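Similarities with probable monooxygenase (Photorhabdus luminescens, PDB 4HB9) binds flavin-adenine dinucleotide and is probably a flavin-dependent monooxygenase of the aromatic ring hydroxylase type. Local coordinates at residues V133-I138 against R169-P174; I244-V249 against D269-R274; S273-I276 against L282-L285; A338-Q343 against E363-A368. One frame throughout, in Å; residues are numbered along the deposited sequence.

Contact 1 (V133-I138 against R169-P174). With EDO (1,2-ethanediol), chain J.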
loop_
_atom_site.group_PDB
_atom_site.type_symbol
_atom_site.label_atom_id
_atom_site.label_comp_id
_atom_site.label_asym_id
_atom_site.label_seq_id
_atom_site.Cartn_x
_atom_site.Cartn_y
_atom_site.Cartn_z
ATOM N N VAL A 133 -7.597 20.724 1.608
ATOM C CA VAL A 133 -7.011 21.642 0.623
ATOM C C VAL A 133 -5.754 22.329 1.196
ATOM O O VAL A 133 -4.721 22.394 0.535
ATOM C CB VAL A 133 -8.043 22.708 0.181
ATOM C CG1 VAL A 133 -7.387 23.797 -0.661
ATOM C CG2 VAL A 133 -9.196 22.058 -0.586
ATOM N N ARG A 134 -5.827 22.827 2.426
ATOM C CA ARG A 134 -4.677 23.445 3.083
ATOM C C ARG A 134 -4.879 23.590 4.574
ATOM O O ARG A 134 -5.978 23.442 5.072
ATOM C CB ARG A 134 -4.368 24.831 2.478
ATOM C CG ARG A 134 -5.426 25.875 2.752
ATOM C CD ARG A 134 -5.165 27.183 1.988
ATOM N NE ARG A 134 -6.311 28.073 2.166
ATOM C CZ ARG A 134 -6.422 28.997 3.116
ATOM N NH1 ARG A 134 -5.440 29.207 3.993
ATOM N NH2 ARG A 134 -7.524 29.728 3.184
ATOM N N TYR A 135 -3.798 23.897 5.282
ATOM C CA TYR A 135 -3.886 24.256 6.670
ATOM C C TYR A 135 -3.214 25.592 6.948
ATOM O O TYR A 135 -2.373 26.059 6.150
ATOM C CB TYR A 135 -3.240 23.185 7.540
ATOM C CG TYR A 135 -1.752 23.051 7.350
ATOM C CD1 TYR A 135 -0.859 23.879 8.041
ATOM C CD2 TYR A 135 -1.231 22.090 6.499
ATOM C CE1 TYR A 135 0.512 23.751 7.882
ATOM C CE2 TYR A 135 0.135 21.943 6.331
ATOM C CZ TYR A 135 1.002 22.779 7.015
ATOM O OH TYR A 135 2.354 22.628 6.862
ATOM N N GLU A 136 -3.588 26.172 8.090
ATOM C CA GLU A 136 -2.981 27.390 8.623
ATOM C C GLU A 136 -2.711 27.243 10.103
ATOM O O GLU A 136 -3.582 26.813 10.854
ATOM C CB GLU A 136 -3.935 28.581 8.494
ATOM C CG GLU A 136 -4.108 29.152 7.108
ATOM C CD GLU A 136 -4.985 30.398 7.089
ATOM O OE1 GLU A 136 -5.664 30.678 8.106
ATOM O OE2 GLU A 136 -5.002 31.082 6.036
ATOM N N HIS A 137 -1.536 27.661 10.543
ATOM C CA HIS A 137 -1.271 27.745 11.972
ATOM C C HIS A 137 -2.076 28.892 12.577
ATOM O O HIS A 137 -2.165 29.960 11.979
ATOM C CB HIS A 137 0.218 27.923 12.226
ATOM C CG HIS A 137 0.986 26.647 12.104
ATOM N ND1 HIS A 137 0.854 25.619 13.011
ATOM C CD2 HIS A 137 1.875 26.222 11.176
ATOM C CE1 HIS A 137 1.640 24.616 12.655
ATOM N NE2 HIS A 137 2.268 24.956 11.543
ATOM N N ILE A 138 -2.697 28.637 13.729
ATOM C CA ILE A 138 -3.440 29.655 14.474
ATOM C C ILE A 138 -2.500 30.217 15.533
ATOM O O ILE A 138 -1.735 29.467 16.154
ATOM C CB ILE A 138 -4.709 29.096 15.160
ATOM C CG1 ILE A 138 -5.578 28.320 14.172
ATOM C CG2 ILE A 138 -5.544 30.228 15.758
ATOM C CD1 ILE A 138 -6.636 27.464 14.844
ATOM N N ARG A 169 1.729 16.842 2.692
ATOM C CA ARG A 169 3.181 16.807 2.452
ATOM C C ARG A 169 3.606 17.930 1.507
ATOM O O ARG A 169 4.643 18.577 1.712
ATOM C CB ARG A 169 3.649 15.471 1.837
ATOM C CG ARG A 169 5.178 15.391 1.690
ATOM C CD ARG A 169 5.691 14.419 0.635
ATOM N NE ARG A 169 5.161 14.648 -0.715
ATOM C CZ ARG A 169 4.385 13.798 -1.391
ATOM N NH1 ARG A 169 3.971 14.099 -2.616
ATOM N NH2 ARG A 169 4.001 12.649 -0.853
ATOM N N LYS A 170 2.811 18.146 0.472
ATOM C CA LYS A 170 3.161 19.154 -0.532
ATOM C C LYS A 170 3.210 20.546 0.110
ATOM O O LYS A 170 4.028 21.372 -0.275
ATOM C CB LYS A 170 2.195 19.107 -1.717
ATOM C CG LYS A 170 2.479 18.019 -2.751
ATOM C CD LYS A 170 1.294 17.875 -3.707
ATOM C CE LYS A 170 1.623 17.243 -5.047
ATOM N NZ LYS A 170 2.616 16.147 -4.978
ATOM N N GLN A 171 2.363 20.785 1.106
ATOM C CA GLN A 171 2.364 22.064 1.807
ATOM C C GLN A 171 3.444 22.121 2.856
ATOM O O GLN A 171 4.158 23.111 2.930
ATOM C CB GLN A 171 1.029 22.372 2.445
ATOM C CG GLN A 171 1.058 23.719 3.131
ATOM C CD GLN A 171 -0.248 24.158 3.742
ATOM O OE1 GLN A 171 -1.348 23.763 3.316
ATOM N NE2 GLN A 171 -0.132 25.024 4.736
ATOM N N TYR A 172 3.584 21.054 3.647
ATOM C CA TYR A 172 4.487 21.040 4.770
ATOM C C TYR A 172 5.951 20.876 4.359
ATOM O O TYR A 172 6.815 21.567 4.904
ATOM C CB TYR A 172 4.083 19.936 5.761
ATOM C CG TYR A 172 4.879 19.894 7.048
ATOM C CD1 TYR A 172 5.159 21.055 7.766
ATOM C CD2 TYR A 172 5.343 18.690 7.559
ATOM C CE1 TYR A 172 5.872 21.011 8.955
ATOM C CE2 TYR A 172 6.056 18.634 8.743
ATOM C CZ TYR A 172 6.327 19.800 9.435
ATOM O OH TYR A 172 7.022 19.728 10.616
ATOM N N LEU A 173 6.224 19.983 3.410
ATOM C CA LEU A 173 7.583 19.655 3.001
ATOM C C LEU A 173 7.653 19.748 1.471
ATOM O O LEU A 173 7.854 18.746 0.799
ATOM C CB LEU A 173 7.964 18.248 3.473
ATOM C CG LEU A 173 7.930 18.002 4.981
ATOM C CD1 LEU A 173 8.290 16.559 5.316
ATOM C CD2 LEU A 173 8.889 18.930 5.704
ATOM N N PRO A 174 7.462 20.959 0.925
ATOM C CA PRO A 174 7.343 21.154 -0.519
ATOM C C PRO A 174 8.559 20.740 -1.329
ATOM O O PRO A 174 8.421 20.506 -2.523
ATOM C CB PRO A 174 7.135 22.672 -0.661
ATOM C CG PRO A 174 7.682 23.253 0.576
ATOM C CD PRO A 174 7.426 22.244 1.645
HETATM C C1 EDO J . 9.827 22.073 8.839
HETATM O O1 EDO J . 8.868 22.448 9.828
HETATM C C2 EDO J . 9.119 21.735 7.537
HETATM O O2 EDO J . 8.374 22.850 7.038
HETATM O O HOH W 1 -2.039 23.038 0.852
#
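Gln171 OE1 is gripped by two donors: the backbone N of Tyr135, 3.1 Å from it, and a water, 2.7 Å away, that also donates to Val133 O. On the other branch of the same amide, Gln171 NE2 gives its hydrogen to Tyr135 O over 2.8 Å, nearly straight at 174° and in the amide plane. The glutamine thus reads both backbone polar groups of one residue, much as a residue of a neighbouring antiparallel strand would. Its chain makes this reach fully extended, with CG anti to the backbone N (chi1 -179°). Strand 132-137 is an outermost strand of a three-stranded antiparallel sheet, and Val133 and Arg134 form a classic beta bulge opposite Phe146; Gln171 of helix 167-172 binds at Tyr135, the residue just after the bulge. The amide also lies flat on the Tyr135 ring, the two planes 9° apart, with NE2 3.2 Å above the ring centre. Rotation of the amide is therefore fixed by two hydrogen bonds and a stack. The phenol of Tyr135 reaches on to the next helix residue, its OH 3.3 Å from Tyr172 CD1, while Tyr172 OH bonds to Ser311. An ethanediol molecule donates from O2 to Tyr172 O.

Contact 2 (I244-V249 against D269-R274)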
loop_
_atom_site.group_PDB
_atom_site.type_symbol
_atom_site.label_atom_id
_atom_site.label_comp_id
_atom_site.label_asym_id
_atom_site.label_seq_id
_atom_site.Cartn_x
_atom_site.Cartn_y
_atom_site.Cartn_z
ATOM N N ILE A 244 -4.296 -15.633 -8.830
ATOM C CA ILE A 244 -2.876 -15.536 -9.138
ATOM C C ILE A 244 -2.635 -14.095 -9.568
ATOM O O ILE A 244 -3.414 -13.515 -10.336
ATOM C CB ILE A 244 -2.424 -16.541 -10.224
ATOM C CG1 ILE A 244 -2.655 -17.957 -9.717
ATOM C CG2 ILE A 244 -0.957 -16.324 -10.584
ATOM C CD1 ILE A 244 -2.194 -19.062 -10.649
ATOM N N VAL A 245 -1.588 -13.500 -9.034
ATOM C CA VAL A 245 -1.193 -12.190 -9.462
ATOM C C VAL A 245 0.113 -12.346 -10.197
ATOM O O VAL A 245 1.011 -13.056 -9.736
ATOM C CB VAL A 245 -1.110 -11.148 -8.309
ATOM C CG1 VAL A 245 -0.361 -11.644 -7.078
ATOM C CG2 VAL A 245 -0.486 -9.844 -8.811
ATOM N N TRP A 246 0.219 -11.686 -11.339
ATOM C CA TRP A 246 1.503 -11.609 -12.062
ATOM C C TRP A 246 1.930 -10.164 -12.259
ATOM O O TRP A 246 1.093 -9.249 -12.420
ATOM C CB TRP A 246 1.452 -12.357 -13.386
ATOM C CG TRP A 246 0.365 -11.940 -14.322
ATOM C CD1 TRP A 246 -0.875 -12.497 -14.428
ATOM C CD2 TRP A 246 0.392 -10.853 -15.260
ATOM N NE1 TRP A 246 -1.611 -11.847 -15.374
ATOM C CE2 TRP A 246 -0.868 -10.833 -15.908
ATOM C CE3 TRP A 246 1.349 -9.910 -15.621
ATOM C CZ2 TRP A 246 -1.179 -9.926 -16.896
ATOM C CZ3 TRP A 246 1.030 -8.986 -16.588
ATOM C CH2 TRP A 246 -0.226 -8.994 -17.217
ATOM N N VAL A 247 3.241 -9.956 -12.240
ATOM C CA VAL A 247 3.789 -8.613 -12.404
ATOM C C VAL A 247 4.915 -8.661 -13.413
ATOM O O VAL A 247 5.917 -9.324 -13.177
ATOM C CB VAL A 247 4.316 -8.032 -11.083
ATOM C CG1 VAL A 247 4.727 -6.597 -11.301
ATOM C CG2 VAL A 247 3.259 -8.119 -9.983
ATOM N N TYR A 248 4.713 -8.031 -14.559
ATOM C CA TYR A 248 5.760 -7.968 -15.578
ATOM C C TYR A 248 6.516 -6.693 -15.339
ATOM O O TYR A 248 5.905 -5.630 -15.250
ATOM C CB TYR A 248 5.196 -7.991 -17.009
ATOM C CG TYR A 248 6.248 -7.740 -18.068
ATOM C CD1 TYR A 248 7.186 -8.719 -18.419
ATOM C CD2 TYR A 248 6.342 -6.523 -18.673
ATOM C CE1 TYR A 248 8.172 -8.462 -19.353
ATOM C CE2 TYR A 248 7.306 -6.254 -19.624
ATOM C CZ TYR A 248 8.222 -7.210 -19.960
ATOM O OH TYR A 248 9.175 -6.894 -20.908
ATOM N N VAL A 249 7.839 -6.815 -15.232
ATOM C CA VAL A 249 8.726 -5.678 -14.883
ATOM C C VAL A 249 9.777 -5.489 -15.968
ATOM O O VAL A 249 10.408 -6.450 -16.377
ATOM C CB VAL A 249 9.403 -5.904 -13.522
ATOM C CG1 VAL A 249 10.169 -4.681 -13.074
ATOM C CG2 VAL A 249 8.382 -6.267 -12.470
ATOM N N ASP A 269 -1.772 -8.209 -24.642
ATOM C CA ASP A 269 -1.026 -8.458 -25.867
ATOM C C ASP A 269 0.432 -8.079 -25.723
ATOM O O ASP A 269 1.317 -8.797 -26.142
ATOM C CB ASP A 269 -1.637 -7.651 -27.026
ATOM C CG ASP A 269 -2.913 -8.276 -27.566
ATOM O OD1 ASP A 269 -3.152 -9.470 -27.251
ATOM O OD2 ASP A 269 -3.670 -7.568 -28.290
ATOM N N LEU A 270 0.686 -6.937 -25.128
ATOM C CA LEU A 270 2.060 -6.505 -24.982
ATOM C C LEU A 270 2.897 -7.457 -24.123
ATOM O O LEU A 270 4.025 -7.775 -24.480
ATOM C CB LEU A 270 2.108 -5.109 -24.437
ATOM C CG LEU A 270 3.546 -4.600 -24.491
ATOM C CD1 LEU A 270 3.572 -3.188 -25.048
ATOM C CD2 LEU A 270 4.155 -4.717 -23.125
ATOM N N VAL A 271 2.356 -7.916 -22.995
ATOM C CA VAL A 271 3.120 -8.796 -22.126
ATOM C C VAL A 271 3.358 -10.131 -22.842
ATOM O O VAL A 271 4.495 -10.690 -22.809
ATOM C CB VAL A 271 2.417 -8.989 -20.777
ATOM C CG1 VAL A 271 3.107 -10.058 -19.944
ATOM C CG2 VAL A 271 2.377 -7.671 -20.024
ATOM N N GLN A 272 2.335 -10.647 -23.521
ATOM C CA GLN A 272 2.536 -11.870 -24.295
ATOM C C GLN A 272 3.616 -11.683 -25.364
ATOM O O GLN A 272 4.413 -12.589 -25.591
ATOM C CB GLN A 272 1.244 -12.360 -24.959
ATOM C CG GLN A 272 0.219 -12.866 -23.971
ATOM C CD GLN A 272 -1.062 -13.328 -24.657
ATOM O OE1 GLN A 272 -1.070 -14.307 -25.384
ATOM N NE2 GLN A 272 -2.139 -12.618 -24.418
ATOM N N SER A 273 3.633 -10.531 -26.028
ATOM C CA SER A 273 4.707 -10.239 -27.007
ATOM C C SER A 273 6.088 -10.255 -26.374
ATOM O O SER A 273 7.054 -10.707 -27.007
ATOM C CB SER A 273 4.489 -8.920 -27.743
ATOM O OG SER A 273 4.856 -7.794 -26.938
ATOM N N ARG A 274 6.190 -9.799 -25.127
ATOM C CA ARG A 274 7.472 -9.821 -24.420
ATOM C C ARG A 274 7.886 -11.242 -24.013
ATOM O O ARG A 274 9.061 -11.493 -23.769
ATOM C CB ARG A 274 7.417 -8.919 -23.195
ATOM C CG ARG A 274 7.190 -7.449 -23.530
ATOM C CD ARG A 274 8.382 -6.858 -24.273
ATOM N NE ARG A 274 8.297 -5.405 -24.424
ATOM C CZ ARG A 274 7.639 -4.772 -25.390
ATOM N NH1 ARG A 274 7.643 -3.448 -25.422
ATOM N NH2 ARG A 274 6.950 -5.449 -26.314
HETATM O O HOH W 2 9.324 -4.382 -22.153
#
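Strand 244-249 and helix 269-274 run past each other at 67°, their axes 10.4 Å apart at closest approach, and the backbones come nearest where Tyr248 faces Val271, with 7.1 Å between their CA atoms. Trp246 and Tyr248, alternate residues on one face of the strand, point at the helix, and no hydrogen bond passes directly between the two segments. Val271 meets both aromatic side chains. Its CG2 lies 3.9 Å from Trp246 CZ3, at the six-membered end of the indole, and 4.1 Å from Tyr248 CB. The arrangement is a helix laid across one face of the large mixed sheet, in which strand 240-251 runs between 218-228 and 179-191; Val271 also touches Ile186 of the latter strand. One turn on, Arg274 crosses the end of the tyrosine at about a right angle, the guanidinium and phenol planes 86° apart. The aliphatic part of the arginine does the touching, CG being 3.3 Å from Tyr248 OH. A bend at chi2 (-67°) turns the chain beyond CG, and a water then joins the polar ends by donating to Tyr248 OH and accepting from Arg274 NE. Each end has a further partner: Asp218 OD2 for the phenol, Ser254 O for Arg274 NH1. Leu270 CD2 lies over the centre of one guanidinium face, while Trp246 NE1 bonds to Ser289 OG.

Contact 3 (S273-I276 against L282-L285)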
loop_
_atom_site.group_PDB
_atom_site.type_symbol
_atom_site.label_atom_id
_atom_site.label_comp_id
_atom_site.label_asym_id
_atom_site.label_seq_id
_atom_site.Cartn_x
_atom_site.Cartn_y
_atom_site.Cartn_z
ATOM N N SER A 273 3.633 -10.531 -26.028
ATOM C CA SER A 273 4.707 -10.239 -27.007
ATOM C C SER A 273 6.088 -10.255 -26.374
ATOM O O SER A 273 7.054 -10.707 -27.007
ATOM C CB SER A 273 4.489 -8.920 -27.743
ATOM O OG SER A 273 4.856 -7.794 -26.938
ATOM N N ARG A 274 6.190 -9.799 -25.127
ATOM C CA ARG A 274 7.472 -9.821 -24.420
ATOM C C ARG A 274 7.886 -11.242 -24.013
ATOM O O ARG A 274 9.061 -11.493 -23.769
ATOM C CB ARG A 274 7.417 -8.919 -23.195
ATOM C CG ARG A 274 7.190 -7.449 -23.530
ATOM C CD ARG A 274 8.382 -6.858 -24.273
ATOM N NE ARG A 274 8.297 -5.405 -24.424
ATOM C CZ ARG A 274 7.639 -4.772 -25.390
ATOM N NH1 ARG A 274 7.643 -3.448 -25.422
ATOM N NH2 ARG A 274 6.950 -5.449 -26.314
HETATM N N MSE A 275 6.926 -12.173 -23.968
HETATM C CA MSE A 275 7.198 -13.535 -23.530
HETATM C C MSE A 275 7.248 -14.538 -24.656
HETATM O O MSE A 275 7.038 -15.717 -24.428
HETATM C CB MSE A 275 6.101 -13.961 -22.546
HETATM C CG MSE A 275 6.123 -13.082 -21.308
HETATM SE SE MSE A 275 4.933 -13.760 -19.888
HETATM C CE MSE A 275 3.292 -14.209 -20.873
ATOM N N ILE A 276 7.525 -14.093 -25.879
ATOM C CA ILE A 276 7.606 -15.031 -26.997
ATOM C C ILE A 276 8.772 -15.967 -26.659
ATOM O O ILE A 276 9.873 -15.525 -26.306
ATOM C CB ILE A 276 7.840 -14.336 -28.355
ATOM C CG1 ILE A 276 6.659 -13.421 -28.705
ATOM C CG2 ILE A 276 7.986 -15.385 -29.462
ATOM C CD1 ILE A 276 6.977 -12.368 -29.745
ATOM N N LEU A 282 3.110 -19.712 -18.565
ATOM C CA LEU A 282 3.151 -18.280 -18.318
ATOM C C LEU A 282 2.197 -17.600 -19.266
ATOM O O LEU A 282 1.487 -16.677 -18.879
ATOM C CB LEU A 282 4.571 -17.762 -18.480
ATOM C CG LEU A 282 5.528 -18.429 -17.504
ATOM C CD1 LEU A 282 6.985 -18.126 -17.843
ATOM C CD2 LEU A 282 5.208 -18.049 -16.068
ATOM N N HIS A 283 2.124 -18.087 -20.501
ATOM C CA HIS A 283 1.156 -17.534 -21.455
ATOM C C HIS A 283 -0.279 -17.772 -21.028
ATOM O O HIS A 283 -1.120 -16.888 -21.140
ATOM C CB HIS A 283 1.423 -18.086 -22.855
ATOM C CG HIS A 283 2.652 -17.505 -23.472
ATOM N ND1 HIS A 283 2.627 -16.349 -24.223
ATOM C CD2 HIS A 283 3.957 -17.851 -23.355
ATOM C CE1 HIS A 283 3.852 -16.050 -24.609
ATOM N NE2 HIS A 283 4.680 -16.943 -24.093
ATOM N N THR A 284 -0.543 -18.994 -20.567
ATOM C CA THR A 284 -1.882 -19.386 -20.098
ATOM C C THR A 284 -2.344 -18.460 -18.967
ATOM O O THR A 284 -3.462 -17.948 -18.975
ATOM C CB THR A 284 -1.840 -20.846 -19.609
ATOM O OG1 THR A 284 -1.373 -21.687 -20.682
ATOM C CG2 THR A 284 -3.216 -21.312 -19.130
ATOM N N LEU A 285 -1.444 -18.205 -18.017
ATOM C CA LEU A 285 -1.734 -17.303 -16.910
ATOM C C LEU A 285 -2.162 -15.925 -17.422
ATOM O O LEU A 285 -3.204 -15.388 -17.039
ATOM C CB LEU A 285 -0.503 -17.201 -15.995
ATOM C CG LEU A 285 -0.574 -16.297 -14.782
ATOM C CD1 LEU A 285 -1.775 -16.658 -13.921
ATOM C CD2 LEU A 285 0.693 -16.418 -13.969
#
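His283 NE2 donates to Met275 O across 2.7 Å, tying together helices 264-274 and 280-287, two consecutive helices joined by a short loop and packed against the large mixed sheet. The bond is bent, with an N-H...O angle of 137°. The oxygen lies near the imidazole plane, yet the nitrogen stands 51° out of the carbonyl plane. Met275, a selenomethionine here, follows directly on the last turn of helix 264-274, where the helical geometry breaks off, and it meets the ring with its side chain as well as its carbonyl. Its CB is 3.6 Å from His283 NE2, and its methyl CE sits over one face of the imidazole, 4.1 Å from the ring centroid, in a CH-pi contact. A turn at chi3 (-45°) folds that methyl back over the ring, while SE stays farther above the same face. The residue therefore engages the histidine at its edge through the backbone and over its face through the side chain, two contacts that together restrict the ring's rotation. Around this first shell, Leu282 presents its CB to the selenium. Leu220 of strand 218-228 touches both Met275 and Leu282, so the sheet lies against the apolar side of the junction. Met275 CE also comes to 3.7 Å from the backbone atom Leu282 O.

Contact 4 (A338-Q343 against E363-A368)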
loop_
_atom_site.group_PDB
_atom_site.type_symbol
_atom_site.label_atom_id
_atom_site.label_comp_id
_atom_site.label_asym_id
_atom_site.label_seq_id
_atom_site.Cartn_x
_atom_site.Cartn_y
_atom_site.Cartn_z
ATOM N N ALA A 338 1.803 4.035 12.060
ATOM C CA ALA A 338 0.619 4.285 12.908
ATOM C C ALA A 338 0.832 3.806 14.340
ATOM O O ALA A 338 0.508 4.511 15.308
ATOM C CB ALA A 338 -0.625 3.654 12.288
ATOM N N LEU A 339 1.429 2.633 14.484
ATOM C CA LEU A 339 1.758 2.114 15.801
ATOM C C LEU A 339 2.793 3.017 16.487
ATOM O O LEU A 339 2.670 3.379 17.651
ATOM C CB LEU A 339 2.316 0.697 15.682
ATOM C CG LEU A 339 2.760 0.091 17.007
ATOM C CD1 LEU A 339 1.622 0.031 17.987
ATOM C CD2 LEU A 339 3.344 -1.294 16.818
ATOM N N LEU A 340 3.832 3.363 15.751
ATOM C CA LEU A 340 4.870 4.232 16.302
ATOM C C LEU A 340 4.345 5.606 16.732
ATOM O O LEU A 340 4.620 6.060 17.847
ATOM C CB LEU A 340 5.993 4.381 15.291
ATOM C CG LEU A 340 7.191 5.174 15.816
ATOM C CD1 LEU A 340 7.755 4.515 17.076
ATOM C CD2 LEU A 340 8.198 5.260 14.683
ATOM N N LEU A 341 3.591 6.267 15.867
ATOM C CA LEU A 341 3.029 7.570 16.186
ATOM C C LEU A 341 2.016 7.505 17.333
ATOM O O LEU A 341 1.978 8.394 18.175
ATOM C CB LEU A 341 2.420 8.218 14.959
ATOM C CG LEU A 341 1.942 9.670 15.117
ATOM C CD1 LEU A 341 3.026 10.581 15.717
ATOM C CD2 LEU A 341 1.487 10.193 13.785
ATOM N N THR A 342 1.219 6.435 17.386
ATOM C CA THR A 342 0.361 6.184 18.554
ATOM C C THR A 342 1.180 6.204 19.854
ATOM O O THR A 342 0.813 6.879 20.824
ATOM C CB THR A 342 -0.347 4.817 18.438
ATOM O OG1 THR A 342 -1.241 4.845 17.329
ATOM C CG2 THR A 342 -1.124 4.508 19.699
ATOM N N GLN A 343 2.247 5.418 19.871
ATOM C CA GLN A 343 3.072 5.276 21.051
ATOM C C GLN A 343 3.691 6.613 21.466
ATOM O O GLN A 343 3.729 6.939 22.652
ATOM C CB GLN A 343 4.161 4.230 20.844
ATOM C CG GLN A 343 3.646 2.812 20.722
ATOM C CD GLN A 343 4.681 1.836 20.182
ATOM O OE1 GLN A 343 5.708 2.228 19.638
ATOM N NE2 GLN A 343 4.387 0.561 20.295
ATOM N N GLU A 363 9.424 10.976 13.960
ATOM C CA GLU A 363 9.951 11.319 12.639
ATOM C C GLU A 363 11.345 10.782 12.408
ATOM O O GLU A 363 11.659 10.303 11.310
ATOM C CB GLU A 363 9.867 12.832 12.377
ATOM C CG GLU A 363 8.426 13.310 12.225
ATOM C CD GLU A 363 8.296 14.803 12.147
ATOM O OE1 GLU A 363 9.200 15.481 12.704
ATOM O OE2 GLU A 363 7.275 15.310 11.589
ATOM N N GLN A 364 12.178 10.816 13.445
ATOM C CA GLN A 364 13.549 10.328 13.336
ATOM C C GLN A 364 13.575 8.795 13.170
ATOM O O GLN A 364 14.285 8.262 12.312
ATOM C CB GLN A 364 14.380 10.776 14.549
ATOM C CG GLN A 364 15.859 10.521 14.427
ATOM C CD GLN A 364 16.592 11.487 13.492
ATOM O OE1 GLN A 364 15.998 12.379 12.868
ATOM N NE2 GLN A 364 17.895 11.287 13.370
ATOM N N GLN A 365 12.787 8.084 13.965
ATOM C CA GLN A 365 12.689 6.636 13.825
ATOM C C GLN A 365 12.106 6.261 12.473
ATOM O O GLN A 365 12.573 5.317 11.830
ATOM C CB GLN A 365 11.838 6.007 14.937
ATOM C CG GLN A 365 12.468 6.128 16.310
ATOM C CD GLN A 365 11.839 5.209 17.329
ATOM O OE1 GLN A 365 11.475 4.064 17.024
ATOM N NE2 GLN A 365 11.730 5.693 18.554
HETATM N N MSE A 366 11.094 7.000 12.044
HETATM C CA MSE A 366 10.395 6.686 10.810
HETATM C C MSE A 366 11.331 6.874 9.641
HETATM O O MSE A 366 11.385 6.025 8.751
HETATM C CB MSE A 366 9.149 7.546 10.696
HETATM C CG MSE A 366 8.382 7.295 9.404
HETATM SE SE MSE A 366 8.943 8.577 8.016
HETATM C CE MSE A 366 7.956 10.093 8.786
ATOM N N ARG A 367 12.084 7.978 9.622
ATOM C CA ARG A 367 13.079 8.190 8.575
ATOM C C ARG A 367 14.074 7.040 8.465
ATOM O O ARG A 367 14.456 6.662 7.346
ATOM C CB ARG A 367 13.829 9.525 8.760
ATOM C CG ARG A 367 13.059 10.743 8.274
ATOM C CD ARG A 367 13.937 11.996 8.219
ATOM N NE ARG A 367 14.411 12.343 9.555
ATOM C CZ ARG A 367 13.764 13.114 10.423
ATOM N NH1 ARG A 367 12.615 13.704 10.118
ATOM N NH2 ARG A 367 14.309 13.327 11.608
ATOM N N ALA A 368 14.499 6.480 9.593
ATOM C CA ALA A 368 15.484 5.387 9.566
ATOM C C ALA A 368 14.962 4.170 8.814
ATOM O O ALA A 368 15.635 3.662 7.918
ATOM C CB ALA A 368 15.909 4.970 10.964
#
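Leu340 reaches from helix 330-349 to helix 355-386, its CB directed at the other segment and its CG anti to the backbone N (chi1 -175°). At CG the chain divides. The CD2 branch lies 3.7 Å from Gln365 CB and 4.3 Å from the backbone N of Met366. The CD1 branch meets the far end of the same glutamine, 3.7 Å from Gln365 OE1 and 4.2 Å from Gln365 CD. The fork thus spans Gln365 from its first carbon to its amide, the two side chains passing at a slant. Gln365 is extended beyond CG, which carries its amide along the leucine. The two helices follow each other in the chain, and the nearest CA atoms, those of Leu340 and Met366, are 8.2 Å apart. Tyr362 and Tyr369 of helix 355-386 also touch Leu340, extending this helix-helix packing along the same leucine, whereas the selenomethionine Met366 turns instead to Trp308. No hydrogen bond or charge pair links the segments: the leucine methyls lie on both CB and the oxygen end of the amide, so the contact is van der Waals in kind, while Gln365 NE2 is taken up by Asp361 OD1 of the same helix.

How the contacts relate
Contacts 2 and 3 form one continuous patch, with centres about 7 Å apart: both use helix 264-274, share Ser273 and Arg274, and meet where Leu285 packs on Ile244 and Trp246. Contact 2 is the buried one, largely apolar against the large mixed sheet with a water bridging its polar end; contact 3, farther from the chain's centre, adds a histidine-to-backbone bond at the helix junction. Contacts 1 and 4 lie across the chain's centre from that pair. They are partly buried and do not touch each other, though their nearest atoms are about 5 Å apart. Contact 1 relies on amide-to-strand hydrogen bonding, whereas contact 4 joins two helices through van der Waals contact of a leucine with a glutamine side chain.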